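Local structure of hydrolase, alpha/beta hydrolase FOLD family (Staphylococcus aureus, 2XMZ) at residues 16-21 with 42-47; 96-101 with 109-114. The protein catalyses the pyruvate-eliminating step of menaquinone biosynthesis that yields 2-succinyl-6-hydroxy-2,4-cyclohexadiene-1-carboxylate, as an alpha/beta hydrolase-fold lyase. All blocks are in the same frame, centred on the assembly; numbering follows the deposited sequence. Where two conformers were deposited one is given.

Contact 1. Residues 16-21 with 42-47; sequences NQVLVF and NYHVIT
Strands 17-21 and 44-47 run parallel, their axes 22° apart, and are joined by four backbone hydrogen bonds: H44 N to Q17 O (2.9 Å), L19 N to H44 O (2.8 Å), I46 N to L19 O (2.9 Å) and F21 N to I46 O (2.8 Å). The first is the most bent, 141° at the hydrogen, where the pairing begins; the other three are close to straight. V18, V20, H44 and I46 project from one face. There the I46 CD1 methyl lies 3.6 Å from V18 CG1 and more loosely beside V20 CG2, because CG1 of I46 sits anti to its carbonyl carbon (chi1 -65°). V18 uses its other methyl, CG2, on H44 CB at 3.7 Å. On the opposite face V45 CG1 meets the edge of the F21 ring in its plane, 3.7 Å from CD2. Near the start of the strands, Q17 CB approaches the edge of the Y43 ring at CD1 (3.5 Å). Beyond the pair, strand 84-90 hydrogen-bonds to V18 and V20, I46 and T47 touch strand 6-9, and helix 36-40, which links the two strands in a beta-alpha-beta unit, covers L19 and V45 through F39.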
ATOM      1  N   ASN A  16      -7.200 -22.361  -1.324  1.00 35.94           N
ATOM      2  CA  ASN A  16      -7.991 -21.407  -2.082  1.00 35.80           C
ATOM      3  C   ASN A  16      -7.752 -19.966  -1.699  1.00 33.48           C
ATOM      4  O   ASN A  16      -8.453 -19.075  -2.180  1.00 33.47           O
ATOM      5  CB  ASN A  16      -9.479 -21.741  -1.994  1.00 37.24           C
ATOM      6  CG  ASN A  16     -10.049 -22.149  -3.338  1.00 41.82           C
ATOM      7  OD1 ASN A  16      -9.793 -23.263  -3.843  1.00 42.29           O
ATOM      8  ND2 ASN A  16     -10.814 -21.239  -3.945  1.00 43.24           N
ATOM      9  N   GLN A  17      -6.763 -19.746  -0.831  1.00 32.50           N
ATOM     10  CA  GLN A  17      -6.461 -18.430  -0.288  1.00 29.95           C
ATOM     11  C   GLN A  17      -5.337 -17.755  -1.079  1.00 29.02           C
ATOM     12  O   GLN A  17      -4.267 -18.341  -1.298  1.00 27.93           O
ATOM     13  CB  GLN A  17      -6.122 -18.494   1.212  1.00 30.24           C
ATOM     14  CG  GLN A  17      -7.196 -19.136   2.112  0.50 30.92           C
ATOM     15  CD  GLN A  17      -8.443 -18.281   2.303  0.50 29.47           C
ATOM     16  OE1 GLN A  17      -9.562 -18.749   2.084  0.50 31.13           O
ATOM     17  NE2 GLN A  17      -8.259 -17.040   2.736  0.50 25.97           N
ATOM     18  N   VAL A  18      -5.604 -16.534  -1.538  1.00 27.56           N
ATOM     19  CA  VAL A  18      -4.589 -15.767  -2.242  1.00 27.11           C
ATOM     20  C   VAL A  18      -4.441 -14.430  -1.533  1.00 26.31           C
ATOM     21  O   VAL A  18      -5.435 -13.737  -1.302  1.00 27.34           O
ATOM     22  CB  VAL A  18      -4.940 -15.572  -3.730  1.00 27.20           C
ATOM     23  CG1 VAL A  18      -3.818 -14.810  -4.455  1.00 26.82           C
ATOM     24  CG2 VAL A  18      -5.169 -16.908  -4.397  1.00 29.41           C
ATOM     25  N   LEU A  19      -3.212 -14.099  -1.147  1.00 25.60           N
ATOM     26  CA  LEU A  19      -2.922 -12.839  -0.475  1.00 25.59           C
ATOM     27  C   LEU A  19      -2.185 -11.926  -1.456  1.00 24.05           C
ATOM     28  O   LEU A  19      -1.130 -12.296  -1.976  1.00 24.20           O
ATOM     29  CB  LEU A  19      -2.087 -13.111   0.791  1.00 26.21           C
ATOM     30  CG  LEU A  19      -1.546 -11.948   1.625  1.00 28.32           C
ATOM     31  CD1 LEU A  19      -2.629 -11.014   2.152  1.00 28.68           C
ATOM     32  CD2 LEU A  19      -0.703 -12.490   2.789  1.00 30.96           C
ATOM     33  N   VAL A  20      -2.766 -10.754  -1.715  1.00 22.82           N
ATOM     34  CA  VAL A  20      -2.308  -9.852  -2.760  1.00 21.79           C
ATOM     35  C   VAL A  20      -1.725  -8.617  -2.088  1.00 21.56           C
ATOM     36  O   VAL A  20      -2.439  -7.904  -1.375  1.00 21.00           O
ATOM     37  CB  VAL A  20      -3.446  -9.441  -3.717  1.00 21.87           C
ATOM     38  CG1 VAL A  20      -2.923  -8.524  -4.824  1.00 22.83           C
ATOM     39  CG2 VAL A  20      -4.135 -10.695  -4.345  1.00 23.42           C
ATOM     40  N   PHE A  21      -0.423  -8.387  -2.314  1.00 20.48           N
ATOM     41  CA  PHE A  21       0.290  -7.276  -1.676  1.00 20.22           C
ATOM     42  C   PHE A  21       0.458  -6.090  -2.604  1.00 19.41           C
ATOM     43  O   PHE A  21       0.996  -6.229  -3.722  1.00 18.69           O
ATOM     44  CB  PHE A  21       1.696  -7.696  -1.238  1.00 20.39           C
ATOM     45  CG  PHE A  21       1.720  -8.548  -0.017  1.00 23.07           C
ATOM     46  CD1 PHE A  21       1.729  -7.972   1.242  1.00 22.75           C
ATOM     47  CD2 PHE A  21       1.770  -9.934  -0.127  1.00 25.00           C
ATOM     48  CE1 PHE A  21       1.759  -8.761   2.390  1.00 26.69           C
ATOM     49  CE2 PHE A  21       1.842 -10.737   1.012  1.00 27.80           C
ATOM     50  CZ  PHE A  21       1.816 -10.153   2.273  1.00 26.71           C
ATOM     51  N   ASN A  42       1.153 -21.405   3.694  1.00 38.96           N
ATOM     52  CA  ASN A  42      -0.287 -21.688   3.750  1.00 38.80           C
ATOM     53  C   ASN A  42      -1.134 -20.899   2.748  1.00 36.06           C
ATOM     54  O   ASN A  42      -2.334 -21.141   2.628  1.00 36.05           O
ATOM     55  CB  ASN A  42      -0.823 -21.405   5.164  1.00 39.95           C
ATOM     56  CG  ASN A  42      -0.239 -22.337   6.223  1.00 44.84           C
ATOM     57  OD1 ASN A  42       0.519 -21.900   7.093  1.00 49.19           O
ATOM     58  ND2 ASN A  42      -0.592 -23.623   6.157  1.00 46.55           N
ATOM     59  N   TYR A  43      -0.528 -19.932   2.062  1.00 33.77           N
ATOM     60  CA  TYR A  43      -1.281 -19.009   1.202  1.00 31.01           C
ATOM     61  C   TYR A  43      -0.575 -18.789  -0.135  1.00 29.49           C
ATOM     62  O   TYR A  43       0.648 -18.682  -0.186  1.00 28.80           O
ATOM     63  CB  TYR A  43      -1.514 -17.648   1.922  1.00 30.70           C
ATOM     64  CG  TYR A  43      -2.139 -17.798   3.304  1.00 33.13           C
ATOM     65  CD1 TYR A  43      -3.518 -17.829   3.469  1.00 36.07           C
ATOM     66  CD2 TYR A  43      -1.342 -17.947   4.443  1.00 35.06           C
ATOM     67  CE1 TYR A  43      -4.095 -18.005   4.741  1.00 37.41           C
ATOM     68  CE2 TYR A  43      -1.907 -18.107   5.709  1.00 39.18           C
ATOM     69  CZ  TYR A  43      -3.283 -18.139   5.852  1.00 39.07           C
ATOM     70  OH  TYR A  43      -3.827 -18.311   7.107  1.00 41.47           O
ATOM     71  N   HIS A  44      -1.347 -18.739  -1.218  1.00 28.05           N
ATOM     72  CA  HIS A  44      -0.827 -18.218  -2.479  1.00 26.64           C
ATOM     73  C   HIS A  44      -0.552 -16.735  -2.273  1.00 25.05           C
ATOM     74  O   HIS A  44      -1.310 -16.048  -1.590  1.00 23.56           O
ATOM     75  CB  HIS A  44      -1.825 -18.391  -3.618  1.00 26.13           C
ATOM     76  CG  HIS A  44      -2.161 -19.819  -3.915  1.00 27.23           C
ATOM     77  ND1 HIS A  44      -1.241 -20.714  -4.408  1.00 28.07           N
ATOM     78  CD2 HIS A  44      -3.330 -20.496  -3.805  1.00 25.86           C
ATOM     79  CE1 HIS A  44      -1.826 -21.887  -4.584  1.00 29.05           C
ATOM     80  NE2 HIS A  44      -3.093 -21.781  -4.228  1.00 28.65           N
ATOM     81  N   VAL A  45       0.536 -16.250  -2.855  1.00 24.66           N
ATOM     82  CA  VAL A  45       0.885 -14.829  -2.700  1.00 23.61           C
ATOM     83  C   VAL A  45       1.077 -14.187  -4.058  1.00 23.11           C
ATOM     84  O   VAL A  45       1.758 -14.745  -4.920  1.00 24.47           O
ATOM     85  CB  VAL A  45       2.165 -14.601  -1.824  1.00 24.01           C
ATOM     86  CG1 VAL A  45       2.584 -13.114  -1.852  1.00 22.59           C
ATOM     87  CG2 VAL A  45       1.956 -15.091  -0.382  1.00 22.96           C
ATOM     88  N   ILE A  46       0.477 -13.007  -4.225  1.00 21.98           N
ATOM     89  CA  ILE A  46       0.696 -12.172  -5.385  1.00 21.35           C
ATOM     90  C   ILE A  46       1.249 -10.832  -4.917  1.00 20.76           C
ATOM     91  O   ILE A  46       0.793 -10.256  -3.933  1.00 20.31           O
ATOM     92  CB  ILE A  46      -0.608 -11.904  -6.179  1.00 21.13           C
ATOM     93  CG1 ILE A  46      -1.147 -13.208  -6.764  1.00 24.79           C
ATOM     94  CG2 ILE A  46      -0.370 -10.884  -7.314  1.00 21.07           C
ATOM     95  CD1 ILE A  46      -2.573 -13.085  -7.299  1.00 26.43           C
ATOM     96  N   THR A  47       2.250 -10.339  -5.630  1.00 21.27           N
ATOM     97  CA  THR A  47       2.691  -8.982  -5.408  1.00 20.07           C
ATOM     98  C   THR A  47       2.434  -8.269  -6.705  1.00 21.04           C
ATOM     99  O   THR A  47       2.602  -8.866  -7.774  1.00 22.84           O
ATOM    100  CB  THR A  47       4.181  -8.907  -5.033  1.00 20.71           C
ATOM    101  OG1 THR A  47       4.967  -9.481  -6.067  1.00 19.91           O
ATOM    102  CG2 THR A  47       4.454  -9.620  -3.690  1.00 21.42           C
TER

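Contact 2. Residues 96-101 with 109-114; sequences VALYYA and SNLILE
A97 O accepts the helical hydrogen bond from A101 N (2.8 Å) and also has the L111 CD1 methyl resting against it at 3.8 Å. All the rest of the contact is hydrocarbon. L111 extends toward the helix with CG anti to the backbone N (chi1 -176°), and its fork straddles one helical turn: CD1 lies 3.9 Å from A97 CB, while CD2 lies 3.8 Å from A101 CB. Two residues further along the strand, L113 has CG anti to its carbonyl carbon (chi1 -55°) and presents both methyls to the helix. Its CD1 packs 3.6 Å from L98 CD2, with the two leucine side chains crossing at about a right angle, and its CD2 sits more loosely beside A97 CB at 4.2 Å. Helix 96-101 and strand 110-114 approach to 9.0 Å between axes, with N-to-C directions 154° apart; A97 and A101, with only a CB each, are the helix residues directed at the strand. A97 also touches the probable nucleophile elbow (G89, S91, G93). L98 also touches P118, L203 and I206, which extend the apolar patch. With no hydrogen bond between helix and strand, the join rests on apolar contacts.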
ATOM      1  N   VAL A  96      -5.019   2.574  -2.754  1.00 19.62           N
ATOM      2  CA  VAL A  96      -5.477   1.748  -3.846  1.00 18.90           C
ATOM      3  C   VAL A  96      -6.356   0.583  -3.331  1.00 19.37           C
ATOM      4  O   VAL A  96      -7.407   0.312  -3.915  1.00 19.67           O
ATOM      5  CB  VAL A  96      -4.297   1.252  -4.709  1.00 18.46           C
ATOM      6  CG1 VAL A  96      -4.767   0.254  -5.770  1.00 17.04           C
ATOM      7  CG2 VAL A  96      -3.605   2.438  -5.354  1.00 19.58           C
ATOM      8  N   ALA A  97      -5.968  -0.062  -2.237  1.00 18.74           N
ATOM      9  CA  ALA A  97      -6.742  -1.200  -1.748  1.00 19.78           C
ATOM     10  C   ALA A  97      -8.104  -0.755  -1.242  1.00 20.73           C
ATOM     11  O   ALA A  97      -9.119  -1.434  -1.453  1.00 22.55           O
ATOM     12  CB  ALA A  97      -5.976  -1.982  -0.660  1.00 19.90           C
ATOM     13  N   LEU A  98      -8.160   0.404  -0.590  1.00 21.23           N
ATOM     14  CA  LEU A  98      -9.474   0.925  -0.161  1.00 21.60           C
ATOM     15  C   LEU A  98     -10.351   1.254  -1.367  1.00 22.09           C
ATOM     16  O   LEU A  98     -11.527   0.888  -1.409  1.00 22.30           O
ATOM     17  CB  LEU A  98      -9.286   2.189   0.696  1.00 21.57           C
ATOM     18  CG  LEU A  98      -9.011   1.933   2.182  1.00 22.63           C
ATOM     19  CD1 LEU A  98      -8.514   3.218   2.851  1.00 23.22           C
ATOM     20  CD2 LEU A  98     -10.246   1.459   2.871  1.00 20.86           C
ATOM     21  N   TYR A  99      -9.763   1.914  -2.373  1.00 21.58           N
ATOM     22  CA  TYR A  99     -10.507   2.259  -3.578  1.00 22.56           C
ATOM     23  C   TYR A  99     -11.019   0.994  -4.224  1.00 22.65           C
ATOM     24  O   TYR A  99     -12.187   0.924  -4.683  1.00 23.93           O
ATOM     25  CB  TYR A  99      -9.653   3.080  -4.561  1.00 22.52           C
ATOM     26  CG  TYR A  99     -10.468   3.624  -5.712  1.00 23.16           C
ATOM     27  CD1 TYR A  99     -11.047   4.881  -5.638  1.00 22.00           C
ATOM     28  CD2 TYR A  99     -10.683   2.865  -6.861  1.00 24.44           C
ATOM     29  CE1 TYR A  99     -11.816   5.400  -6.689  1.00 26.72           C
ATOM     30  CE2 TYR A  99     -11.467   3.371  -7.930  1.00 25.88           C
ATOM     31  CZ  TYR A  99     -12.026   4.635  -7.823  1.00 26.05           C
ATOM     32  OH  TYR A  99     -12.787   5.153  -8.848  1.00 28.74           O
ATOM     33  N   TYR A 100     -10.169  -0.025  -4.243  1.00 21.42           N
ATOM     34  CA  TYR A 100     -10.529  -1.256  -4.879  1.00 21.43           C
ATOM     35  C   TYR A 100     -11.606  -2.006  -4.105  1.00 21.18           C
ATOM     36  O   TYR A 100     -12.496  -2.574  -4.718  1.00 21.32           O
ATOM     37  CB  TYR A 100      -9.331  -2.179  -5.129  1.00 20.56           C
ATOM     38  CG  TYR A 100      -9.695  -3.238  -6.134  1.00 23.12           C
ATOM     39  CD1 TYR A 100      -9.572  -2.995  -7.507  1.00 23.80           C
ATOM     40  CD2 TYR A 100     -10.226  -4.471  -5.722  1.00 24.74           C
ATOM     41  CE1 TYR A 100      -9.933  -3.971  -8.433  1.00 23.70           C
ATOM     42  CE2 TYR A 100     -10.575  -5.434  -6.622  1.00 25.26           C
ATOM     43  CZ  TYR A 100     -10.436  -5.173  -7.987  1.00 26.00           C
ATOM     44  OH  TYR A 100     -10.798  -6.140  -8.885  1.00 27.67           O
ATOM     45  N   ALA A 101     -11.518  -2.007  -2.777  1.00 20.71           N
ATOM     46  CA  ALA A 101     -12.550  -2.643  -1.937  1.00 21.93           C
ATOM     47  C   ALA A 101     -13.920  -2.053  -2.200  1.00 22.90           C
ATOM     48  O   ALA A 101     -14.922  -2.750  -2.082  1.00 22.41           O
ATOM     49  CB  ALA A 101     -12.209  -2.528  -0.433  1.00 21.08           C
ATOM     50  N   SER A 109     -12.219 -11.082  -0.563  1.00 25.30           N
ATOM     51  CA  SER A 109     -12.696 -11.817   0.581  1.00 26.45           C
ATOM     52  C   SER A 109     -12.401 -11.078   1.875  1.00 25.85           C
ATOM     53  O   SER A 109     -13.254 -11.008   2.742  1.00 25.87           O
ATOM     54  CB  SER A 109     -12.069 -13.197   0.605  1.00 27.11           C
ATOM     55  OG  SER A 109     -12.822 -14.051  -0.235  1.00 30.49           O
ATOM     56  N   ASN A 110     -11.195 -10.526   1.974  1.00 25.60           N
ATOM     57  CA  ASN A 110     -10.724  -9.784   3.160  1.00 26.18           C
ATOM     58  C   ASN A 110      -9.900  -8.579   2.726  1.00 24.60           C
ATOM     59  O   ASN A 110      -9.371  -8.530   1.590  1.00 24.73           O
ATOM     60  CB  ASN A 110      -9.812 -10.645   4.062  1.00 26.54           C
ATOM     61  CG  ASN A 110     -10.461 -11.941   4.500  1.00 29.16           C
ATOM     62  OD1 ASN A 110     -11.332 -11.958   5.370  1.00 32.36           O
ATOM     63  ND2 ASN A 110     -10.007 -13.043   3.928  1.00 30.03           N
ATOM     64  N   LEU A 111      -9.748  -7.631   3.644  1.00 23.67           N
ATOM     65  CA  LEU A 111      -8.993  -6.425   3.360  1.00 21.96           C
ATOM     66  C   LEU A 111      -7.974  -6.158   4.446  1.00 21.40           C
ATOM     67  O   LEU A 111      -8.271  -6.279   5.622  1.00 21.97           O
ATOM     68  CB  LEU A 111      -9.939  -5.236   3.196  1.00 21.21           C
ATOM     69  CG  LEU A 111      -9.327  -3.890   2.803  1.00 21.73           C
ATOM     70  CD1 LEU A 111      -8.665  -3.915   1.378  1.00 16.96           C
ATOM     71  CD2 LEU A 111     -10.381  -2.800   2.907  1.00 22.14           C
ATOM     72  N   ILE A 112      -6.749  -5.820   4.055  1.00 21.41           N
ATOM     73  CA  ILE A 112      -5.735  -5.460   5.054  1.00 21.52           C
ATOM     74  C   ILE A 112      -5.095  -4.149   4.671  1.00 20.54           C
ATOM     75  O   ILE A 112      -4.657  -3.950   3.532  1.00 20.83           O
ATOM     76  CB  ILE A 112      -4.637  -6.545   5.309  1.00 21.62           C
ATOM     77  CG1 ILE A 112      -5.272  -7.875   5.687  1.00 22.65           C
ATOM     78  CG2 ILE A 112      -3.742  -6.094   6.460  1.00 20.08           C
ATOM     79  CD1 ILE A 112      -4.289  -9.108   5.668  1.00 23.81           C
ATOM     80  N   LEU A 113      -5.044  -3.259   5.651  1.00 20.78           N
ATOM     81  CA  LEU A 113      -4.575  -1.907   5.460  1.00 20.32           C
ATOM     82  C   LEU A 113      -3.465  -1.609   6.463  1.00 21.14           C
ATOM     83  O   LEU A 113      -3.666  -1.729   7.681  1.00 21.73           O
ATOM     84  CB  LEU A 113      -5.748  -0.938   5.690  1.00 20.25           C
ATOM     85  CG  LEU A 113      -6.991  -1.221   4.821  1.00 21.36           C
ATOM     86  CD1 LEU A 113      -8.104  -0.282   5.234  1.00 24.21           C
ATOM     87  CD2 LEU A 113      -6.692  -1.053   3.345  1.00 21.20           C
ATOM     88  N   GLU A 114      -2.314  -1.193   5.951  1.00 20.29           N
ATOM     89  CA  GLU A 114      -1.198  -0.846   6.794  1.00 20.85           C
ATOM     90  C   GLU A 114      -0.852   0.608   6.572  1.00 20.45           C
ATOM     91  O   GLU A 114      -0.504   1.031   5.445  1.00 20.95           O
ATOM     92  CB  GLU A 114       0.035  -1.718   6.513  1.00 21.01           C
ATOM     93  CG  GLU A 114       1.250  -1.312   7.383  1.00 20.01           C
ATOM     94  CD  GLU A 114       2.584  -1.830   6.861  1.00 22.42           C
ATOM     95  OE1 GLU A 114       2.615  -2.534   5.828  1.00 21.65           O
ATOM     96  OE2 GLU A 114       3.620  -1.498   7.478  1.00 22.96           O
TER

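Both contacts belong to the one mixed sheet of the alpha/beta hydrolase fold and follow each other along the chain, contact 1 closing before contact 2 opens. Their centres are 14 Å apart; the nearest atoms come within about 4 Å without touching. Strand 84-90 lies between 17-22 and 110-114. Each contact joins parts of a beta-alpha-beta unit: contact 1 pairs its two strands directly, whereas contact 2 sets a helix on the strand that follows it. After 17-22 the chain steps to 44-48, on the side away from 84-90; it then crosses back to 84-90 and goes on to 110-114 on the other side. Strand 84-90 leads into the probable nucleophile elbow, near F21 and touched by A97.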